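Local atomic coordinates of Ufm1-specific protease (Caenorhabditis elegans, PDB entry 5EJJ), a protein that hydrolyses, as a thiol protease, the peptide bond at the C-terminal glycine of the ubiquitin-like modifier UFM-1 attached to target proteins. Residues A[162-166]-A[200-206]; A[168-172]-A[185-189]. All coordinates share one frame; numbering follows the deposited sequence.

Contact 1 of 2, residues A[162-166]-A[200-206]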
ATOM      1  N   PHE A 162       3.159 -19.575  21.322  1.00 32.57           N
ATOM      2  CA  PHE A 162       2.025 -18.661  21.273  1.00 21.53           C
ATOM      3  C   PHE A 162       0.813 -19.338  20.633  1.00 24.07           C
ATOM      4  O   PHE A 162       0.939 -20.300  19.879  1.00 24.30           O
ATOM      5  CB  PHE A 162       2.352 -17.424  20.460  1.00 20.91           C
ATOM      6  CG  PHE A 162       3.480 -16.613  20.998  1.00 26.91           C
ATOM      7  CD1 PHE A 162       3.959 -16.811  22.277  1.00 29.85           C
ATOM      8  CD2 PHE A 162       4.063 -15.625  20.214  1.00 25.82           C
ATOM      9  CE1 PHE A 162       5.000 -16.040  22.759  1.00 29.38           C
ATOM     10  CE2 PHE A 162       5.101 -14.851  20.693  1.00 24.45           C
ATOM     11  CZ  PHE A 162       5.569 -15.062  21.961  1.00 27.63           C
ATOM     12  N   THR A 163      -0.363 -18.798  20.916  1.00 23.78           N
ATOM     13  CA  THR A 163      -1.619 -19.309  20.401  1.00 22.23           C
ATOM     14  C   THR A 163      -2.420 -18.128  19.885  1.00 22.34           C
ATOM     15  O   THR A 163      -2.440 -17.057  20.503  1.00 22.83           O
ATOM     16  CB  THR A 163      -2.400 -19.993  21.522  1.00 25.76           C
ATOM     17  OG1 THR A 163      -1.706 -21.183  21.906  1.00 28.84           O
ATOM     18  CG2 THR A 163      -3.831 -20.348  21.092  1.00 23.93           C
ATOM     19  N   TYR A 164      -3.055 -18.293  18.735  1.00 21.53           N
ATOM     20  CA  TYR A 164      -3.820 -17.192  18.174  1.00 22.26           C
ATOM     21  C   TYR A 164      -5.265 -17.630  18.067  1.00 23.51           C
ATOM     22  O   TYR A 164      -5.566 -18.738  17.611  1.00 21.99           O
ATOM     23  CB  TYR A 164      -3.269 -16.750  16.807  1.00 21.02           C
ATOM     24  CG  TYR A 164      -1.782 -16.435  16.801  1.00 17.26           C
ATOM     25  CD1 TYR A 164      -0.842 -17.449  16.618  1.00 12.76           C
ATOM     26  CD2 TYR A 164      -1.321 -15.122  16.982  1.00 15.03           C
ATOM     27  CE1 TYR A 164       0.499 -17.176  16.619  1.00 11.28           C
ATOM     28  CE2 TYR A 164       0.026 -14.838  16.988  1.00 11.84           C
ATOM     29  CZ  TYR A 164       0.926 -15.873  16.803  1.00 13.01           C
ATOM     30  OH  TYR A 164       2.265 -15.604  16.789  1.00 14.26           O
ATOM     31  N   LEU A 165      -6.160 -16.745  18.473  1.00 22.52           N
ATOM     32  CA  LEU A 165      -7.532 -17.132  18.655  1.00 23.68           C
ATOM     33  C   LEU A 165      -8.486 -16.086  18.093  1.00 27.03           C
ATOM     34  O   LEU A 165      -8.345 -14.900  18.386  1.00 27.77           O
ATOM     35  CB  LEU A 165      -7.774 -17.302  20.144  1.00 29.09           C
ATOM     36  CG  LEU A 165      -9.055 -18.040  20.479  1.00 37.56           C
ATOM     37  CD1 LEU A 165      -8.804 -19.567  20.361  1.00 29.79           C
ATOM     38  CD2 LEU A 165      -9.567 -17.582  21.856  1.00 34.66           C
ATOM     39  N   ASN A 166      -9.440 -16.524  17.272  1.00 29.27           N
ATOM     40  CA  ASN A 166     -10.532 -15.657  16.829  1.00 31.02           C
ATOM     41  C   ASN A 166     -11.812 -16.236  17.391  1.00 38.58           C
ATOM     42  O   ASN A 166     -12.163 -17.379  17.086  1.00 40.20           O
ATOM     43  CB  ASN A 166     -10.629 -15.587  15.299  1.00 30.67           C
ATOM     44  CG  ASN A 166     -11.826 -14.740  14.818  1.00 36.44           C
ATOM     45  OD1 ASN A 166     -12.973 -15.163  14.912  1.00 42.54           O
ATOM     46  ND2 ASN A 166     -11.553 -13.551  14.302  1.00 29.20           N
ATOM     47  N   ILE A 200      -8.385 -11.405   8.638  1.00 17.96           N
ATOM     48  CA  ILE A 200      -8.844 -12.181   9.792  1.00 19.38           C
ATOM     49  C   ILE A 200      -8.039 -11.782  11.054  1.00 22.53           C
ATOM     50  O   ILE A 200      -6.874 -12.175  11.204  1.00 21.24           O
ATOM     51  CB  ILE A 200      -8.635 -13.703   9.551  1.00 20.54           C
ATOM     52  CG1 ILE A 200      -9.154 -14.107   8.184  1.00 25.58           C
ATOM     53  CG2 ILE A 200      -9.298 -14.551  10.617  1.00 18.78           C
ATOM     54  CD1 ILE A 200      -8.059 -14.300   7.182  1.00 28.33           C
ATOM     55  N   GLU A 201      -8.649 -11.014  11.958  1.00 20.07           N
ATOM     56  CA  GLU A 201      -7.979 -10.587  13.194  1.00 18.61           C
ATOM     57  C   GLU A 201      -7.987 -11.639  14.310  1.00 20.28           C
ATOM     58  O   GLU A 201      -9.030 -12.200  14.597  1.00 22.93           O
ATOM     59  CB  GLU A 201      -8.645  -9.325  13.706  1.00 16.64           C
ATOM     60  CG  GLU A 201      -8.042  -8.750  14.964  1.00 21.49           C
ATOM     61  CD  GLU A 201      -8.360  -7.253  15.123  1.00 32.42           C
ATOM     62  OE1 GLU A 201      -8.685  -6.838  16.263  1.00 33.77           O
ATOM     63  OE2 GLU A 201      -8.277  -6.493  14.112  1.00 34.01           O
ATOM     64  N   PHE A 202      -6.834 -11.900  14.940  1.00 22.88           N
ATOM     65  CA  PHE A 202      -6.746 -12.819  16.100  1.00 22.70           C
ATOM     66  C   PHE A 202      -6.242 -12.156  17.380  1.00 22.54           C
ATOM     67  O   PHE A 202      -5.653 -11.070  17.363  1.00 20.23           O
ATOM     68  CB  PHE A 202      -5.812 -13.993  15.852  1.00 17.93           C
ATOM     69  CG  PHE A 202      -6.215 -14.883  14.730  1.00 19.71           C
ATOM     70  CD1 PHE A 202      -6.111 -14.455  13.412  1.00 20.48           C
ATOM     71  CD2 PHE A 202      -6.610 -16.187  14.978  1.00 21.67           C
ATOM     72  CE1 PHE A 202      -6.426 -15.304  12.360  1.00 20.87           C
ATOM     73  CE2 PHE A 202      -6.938 -17.059  13.935  1.00 19.33           C
ATOM     74  CZ  PHE A 202      -6.845 -16.614  12.628  1.00 21.00           C
ATOM     75  N   THR A 203      -6.468 -12.840  18.499  1.00 25.62           N
ATOM     76  CA  THR A 203      -5.902 -12.413  19.768  1.00 24.66           C
ATOM     77  C   THR A 203      -4.720 -13.314  20.075  1.00 23.63           C
ATOM     78  O   THR A 203      -4.850 -14.541  20.042  1.00 25.14           O
ATOM     79  CB  THR A 203      -6.919 -12.480  20.889  1.00 22.65           C
ATOM     80  OG1 THR A 203      -7.844 -11.398  20.739  1.00 24.65           O
ATOM     81  CG2 THR A 203      -6.215 -12.322  22.218  1.00 31.15           C
ATOM     82  N   ALA A 204      -3.556 -12.722  20.329  1.00 21.79           N
ATOM     83  CA  ALA A 204      -2.368 -13.543  20.564  1.00 23.63           C
ATOM     84  C   ALA A 204      -2.199 -13.794  22.057  1.00 28.09           C
ATOM     85  O   ALA A 204      -2.332 -12.876  22.889  1.00 26.44           O
ATOM     86  CB  ALA A 204      -1.119 -12.913  19.970  1.00 22.74           C
ATOM     87  N   MET A 205      -1.922 -15.048  22.391  1.00 23.96           N
ATOM     88  CA  MET A 205      -1.963 -15.479  23.768  1.00 21.09           C
ATOM     89  C   MET A 205      -0.797 -16.372  24.109  1.00 23.19           C
ATOM     90  O   MET A 205      -0.113 -16.879  23.233  1.00 29.22           O
ATOM     91  CB  MET A 205      -3.268 -16.207  24.015  1.00 19.80           C
ATOM     92  CG  MET A 205      -4.418 -15.269  23.899  1.00 22.26           C
ATOM     93  SD  MET A 205      -5.991 -16.052  24.104  1.00 35.50           S
ATOM     94  CE  MET A 205      -5.731 -17.579  23.206  1.00 26.78           C
ATOM     95  N   GLN A 206      -0.587 -16.587  25.393  1.00 25.14           N
ATOM     96  CA  GLN A 206       0.513 -17.396  25.849  1.00 23.40           C
ATOM     97  C   GLN A 206       0.078 -18.154  27.106  1.00 29.52           C
ATOM     98  O   GLN A 206      -0.843 -17.711  27.825  1.00 25.57           O
ATOM     99  CB  GLN A 206       1.637 -16.449  26.173  1.00 19.60           C
ATOM    100  CG  GLN A 206       2.932 -17.058  26.485  1.00 24.49           C
ATOM    101  CD  GLN A 206       3.907 -16.007  26.914  1.00 24.92           C
ATOM    102  OE1 GLN A 206       3.512 -14.901  27.311  1.00 21.55           O
ATOM    103  NE2 GLN A 206       5.193 -16.328  26.829  1.00 33.93           N
TER
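T163 and M205 face each other as an antiparallel hydrogen-bonded pair, and L165 and T203 repeat the arrangement two residues on, a worked example of how one backbone ladder presents two differently furnished faces. The bond from M205 N to T163 O is 2.8 Å long, and that from T203 N to L165 O is the straighter, at 168°. Between them Y164 and A204 form a non-hydrogen-bonded pair.

On the face of T163, L165, T203 and M205, the methionine does the bridging. Its CG stands beside the backbone N and the chain bends at the thioether (chi3 -40°), which brings the terminal methyl CE across the neighbouring strand, 3.7 Å from L165 CB and 4.0 Å from T163 CG2. On the other face a ring meets a methyl: one side of the Y164 ring, CD2 and CE2, approaches A204 obliquely, with CD2 3.7 Å from A204 CB. S131 of strand 127-139 touches both residues. F202 turns the edge of its ring to the L165 backbone N, while N166 CB lies over one of its faces.

Beyond the ladder a side chain takes over. N166 carries its CG anti to the backbone N (chi1 177°), extending the amide so that ND2 reaches E201 O at 2.9 Å, with the oxygen close to the amide plane. Replacing the asparagine by an alanine removes the amide and would probably leave the E201 carbonyl without this donor and the strand end less firmly tied to residues 200-202. The carboxylate of E201 leads elsewhere, to S345. The chemistry implies a division of labour: main-chain bonds set the register, apolar groups pack on both faces, and an asparagine amide prolongs the pairing past the last backbone bond.

Contact 2 of 2, residues A[168-172]-A[185-189]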
ATOM      1  N   GLU A 168     -15.149 -14.860  17.342  1.00 39.24           N
ATOM      2  CA  GLU A 168     -16.304 -14.697  16.456  1.00 40.70           C
ATOM      3  C   GLU A 168     -16.428 -15.791  15.387  1.00 38.76           C
ATOM      4  O   GLU A 168     -17.397 -15.833  14.649  1.00 46.18           O
ATOM      5  CB  GLU A 168     -16.235 -13.326  15.764  1.00 50.67           C
ATOM      6  CG  GLU A 168     -17.525 -12.864  15.062  1.00 50.95           C
ATOM      7  CD  GLU A 168     -17.273 -11.771  14.026  1.00 65.74           C
ATOM      8  OE1 GLU A 168     -16.097 -11.378  13.869  1.00 70.79           O
ATOM      9  OE2 GLU A 168     -18.239 -11.307  13.368  1.00 67.62           O
ATOM     10  N   HIS A 169     -15.448 -16.671  15.284  1.00 37.94           N
ATOM     11  CA  HIS A 169     -15.520 -17.726  14.294  1.00 32.36           C
ATOM     12  C   HIS A 169     -14.957 -19.024  14.830  1.00 34.01           C
ATOM     13  O   HIS A 169     -14.924 -20.025  14.118  1.00 35.56           O
ATOM     14  CB  HIS A 169     -14.757 -17.336  13.038  1.00 35.77           C
ATOM     15  CG  HIS A 169     -15.327 -16.153  12.324  1.00 41.40           C
ATOM     16  ND1 HIS A 169     -16.366 -16.257  11.425  1.00 45.26           N
ATOM     17  CD2 HIS A 169     -14.989 -14.842  12.356  1.00 46.81           C
ATOM     18  CE1 HIS A 169     -16.648 -15.060  10.942  1.00 51.52           C
ATOM     19  NE2 HIS A 169     -15.824 -14.183  11.488  1.00 47.99           N
ATOM     20  N   GLY A 170     -14.497 -19.016  16.075  1.00 32.97           N
ATOM     21  CA  GLY A 170     -14.010 -20.245  16.681  1.00 39.10           C
ATOM     22  C   GLY A 170     -12.794 -20.805  15.966  1.00 33.21           C
ATOM     23  O   GLY A 170     -12.696 -22.001  15.663  1.00 26.39           O
ATOM     24  N   LEU A 171     -11.858 -19.904  15.702  1.00 35.12           N
ATOM     25  CA  LEU A 171     -10.634 -20.221  15.000  1.00 32.87           C
ATOM     26  C   LEU A 171      -9.483 -20.227  15.988  1.00 29.91           C
ATOM     27  O   LEU A 171      -9.346 -19.311  16.816  1.00 25.94           O
ATOM     28  CB  LEU A 171     -10.394 -19.163  13.929  1.00 32.28           C
ATOM     29  CG  LEU A 171     -11.463 -19.186  12.849  1.00 31.79           C
ATOM     30  CD1 LEU A 171     -11.175 -18.157  11.781  1.00 29.03           C
ATOM     31  CD2 LEU A 171     -11.485 -20.588  12.283  1.00 30.23           C
ATOM     32  N   VAL A 172      -8.654 -21.257  15.904  1.00 22.17           N
ATOM     33  CA  VAL A 172      -7.483 -21.305  16.748  1.00 23.74           C
ATOM     34  C   VAL A 172      -6.249 -21.738  15.948  1.00 24.88           C
ATOM     35  O   VAL A 172      -6.243 -22.788  15.298  1.00 26.31           O
ATOM     36  CB  VAL A 172      -7.730 -22.160  18.044  1.00 23.40           C
ATOM     37  CG1 VAL A 172      -8.251 -23.531  17.706  1.00 33.11           C
ATOM     38  CG2 VAL A 172      -6.475 -22.300  18.869  1.00 24.55           C
ATOM     39  N   TYR A 185      -8.094 -25.004   6.392  1.00 31.23           N
ATOM     40  CA  TYR A 185      -8.570 -24.466   7.654  1.00 26.57           C
ATOM     41  C   TYR A 185      -9.247 -23.098   7.568  1.00 25.64           C
ATOM     42  O   TYR A 185     -10.167 -22.839   8.330  1.00 28.93           O
ATOM     43  CB  TYR A 185      -7.478 -24.518   8.733  1.00 28.97           C
ATOM     44  CG  TYR A 185      -7.975 -24.154  10.123  1.00 34.80           C
ATOM     45  CD1 TYR A 185      -7.680 -22.921  10.685  1.00 32.12           C
ATOM     46  CD2 TYR A 185      -8.745 -25.032  10.868  1.00 36.33           C
ATOM     47  CE1 TYR A 185      -8.133 -22.570  11.946  1.00 32.65           C
ATOM     48  CE2 TYR A 185      -9.204 -24.689  12.136  1.00 39.06           C
ATOM     49  CZ  TYR A 185      -8.895 -23.450  12.672  1.00 37.40           C
ATOM     50  OH  TYR A 185      -9.349 -23.080  13.933  1.00 34.84           O
ATOM     51  N   LEU A 186      -8.838 -22.228   6.652  1.00 26.42           N
ATOM     52  CA  LEU A 186      -9.552 -20.940   6.531  1.00 32.60           C
ATOM     53  C   LEU A 186     -10.113 -20.635   5.139  1.00 34.18           C
ATOM     54  O   LEU A 186     -10.441 -19.462   4.851  1.00 29.97           O
ATOM     55  CB  LEU A 186      -8.705 -19.734   6.976  1.00 28.15           C
ATOM     56  CG  LEU A 186      -8.104 -19.550   8.359  1.00 23.37           C
ATOM     57  CD1 LEU A 186      -6.880 -20.413   8.451  1.00 26.83           C
ATOM     58  CD2 LEU A 186      -7.714 -18.106   8.538  1.00 22.16           C
ATOM     59  N   ASP A 187     -10.235 -21.671   4.303  1.00 29.85           N
ATOM     60  CA  ASP A 187     -10.656 -21.497   2.919  1.00 27.38           C
ATOM     61  C   ASP A 187     -11.884 -20.621   2.760  1.00 30.86           C
ATOM     62  O   ASP A 187     -11.946 -19.788   1.855  1.00 33.59           O
ATOM     63  CB  ASP A 187     -10.878 -22.835   2.260  1.00 30.08           C
ATOM     64  CG  ASP A 187      -9.589 -23.511   1.904  1.00 39.04           C
ATOM     65  OD1 ASP A 187      -8.542 -23.058   2.410  1.00 41.06           O
ATOM     66  OD2 ASP A 187      -9.612 -24.496   1.127  1.00 46.05           O
ATOM     67  N   LYS A 188     -12.850 -20.803   3.651  1.00 28.79           N
ATOM     68  CA  LYS A 188     -14.015 -19.934   3.703  1.00 28.15           C
ATOM     69  C   LYS A 188     -13.632 -18.444   3.638  1.00 31.06           C
ATOM     70  O   LYS A 188     -14.331 -17.649   3.012  1.00 32.87           O
ATOM     71  CB  LYS A 188     -14.849 -20.254   4.958  1.00 32.68           C
ATOM     72  CG  LYS A 188     -15.769 -19.117   5.404  1.00 37.95           C
ATOM     73  CD  LYS A 188     -16.793 -19.562   6.455  1.00 54.12           C
ATOM     74  CE  LYS A 188     -16.151 -19.995   7.781  1.00 62.26           C
ATOM     75  NZ  LYS A 188     -17.012 -19.669   8.982  1.00 67.09           N
ATOM     76  N   PHE A 189     -12.507 -18.072   4.254  1.00 33.38           N
ATOM     77  CA  PHE A 189     -12.130 -16.656   4.368  1.00 31.85           C
ATOM     78  C   PHE A 189     -11.092 -16.210   3.363  1.00 29.53           C
ATOM     79  O   PHE A 189     -10.970 -15.021   3.088  1.00 29.32           O
ATOM     80  CB  PHE A 189     -11.521 -16.353   5.733  1.00 36.64           C
ATOM     81  CG  PHE A 189     -12.371 -16.747   6.887  1.00 37.16           C
ATOM     82  CD1 PHE A 189     -12.244 -18.007   7.448  1.00 31.44           C
ATOM     83  CD2 PHE A 189     -13.276 -15.843   7.436  1.00 34.26           C
ATOM     84  CE1 PHE A 189     -13.025 -18.367   8.519  1.00 36.10           C
ATOM     85  CE2 PHE A 189     -14.055 -16.200   8.507  1.00 39.48           C
ATOM     86  CZ  PHE A 189     -13.930 -17.465   9.054  1.00 37.33           C
TER
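Y185 reaches L171 and V172 with the end of its side chain, and here the contact is tightest. V172 N donates to Y185 OH over 2.8 Å, nearly straight at 169° and in the plane of the phenol ring. With CG anti to the backbone N (chi1 -172°), the tyrosine stretches out to the strand, its side chain and that of L171 running antiparallel, flank to flank; L171 CD2 rests 3.9 Å from Y185 CZ. The other branch of this buried leucine serves a second ring, CD1 lying 3.8 Å from F189 CE1. L171 is thus wedged between two aromatics, and F202 of strand 199-205 packs against it as well.

Toward solvent the contact thins to an aromatic pair with a lysine beside it. F189 points its edge at the face of the H169 imidazole in a T-shaped stack, planes 87° apart and centroids separated by 4.9 Å, with CE2 over the centre of the histidine ring. H169 and K188 are both exposed; K188 NZ stands 4.2 Å from H169 ND1, and K188 CG lies over a face of F189. G170, in the positive-phi position of a G1 beta bulge opposite N166, carries the chain from this outer histidine to the inner leucine.

A nearly straight bond and close leucine packing on the inner side, an exposed ring pair on the outer, imply that the tyrosine hydroxyl probably helps to set where residues 185-189 sit, alongside the D187 bond to G250, whereas the H169 end is probably freer to adjust.

Contacts 1 and 2 lie about 12 Å apart, centre to centre, on the same mixed five-stranded sheet, away from the probable catalytic residues C396, D520 and H522. Along the chain the order is 162-166, 168-172, 185-189, 200-206, so contact 2 falls wholly between the two halves of contact 1. Strand 163-166 lies between strands 199-205, its partner in contact 1, and 171-173, the outermost on that side within the chain. A probable hydrogen bond from N166 N to L171 O, at 2.8 Å, connects the contacts. Together they show a sheet edge built from one hairpin-like neighbour pairing and one longer-range pairing, with the intervening chain, through helix 187-190, packed back upon it.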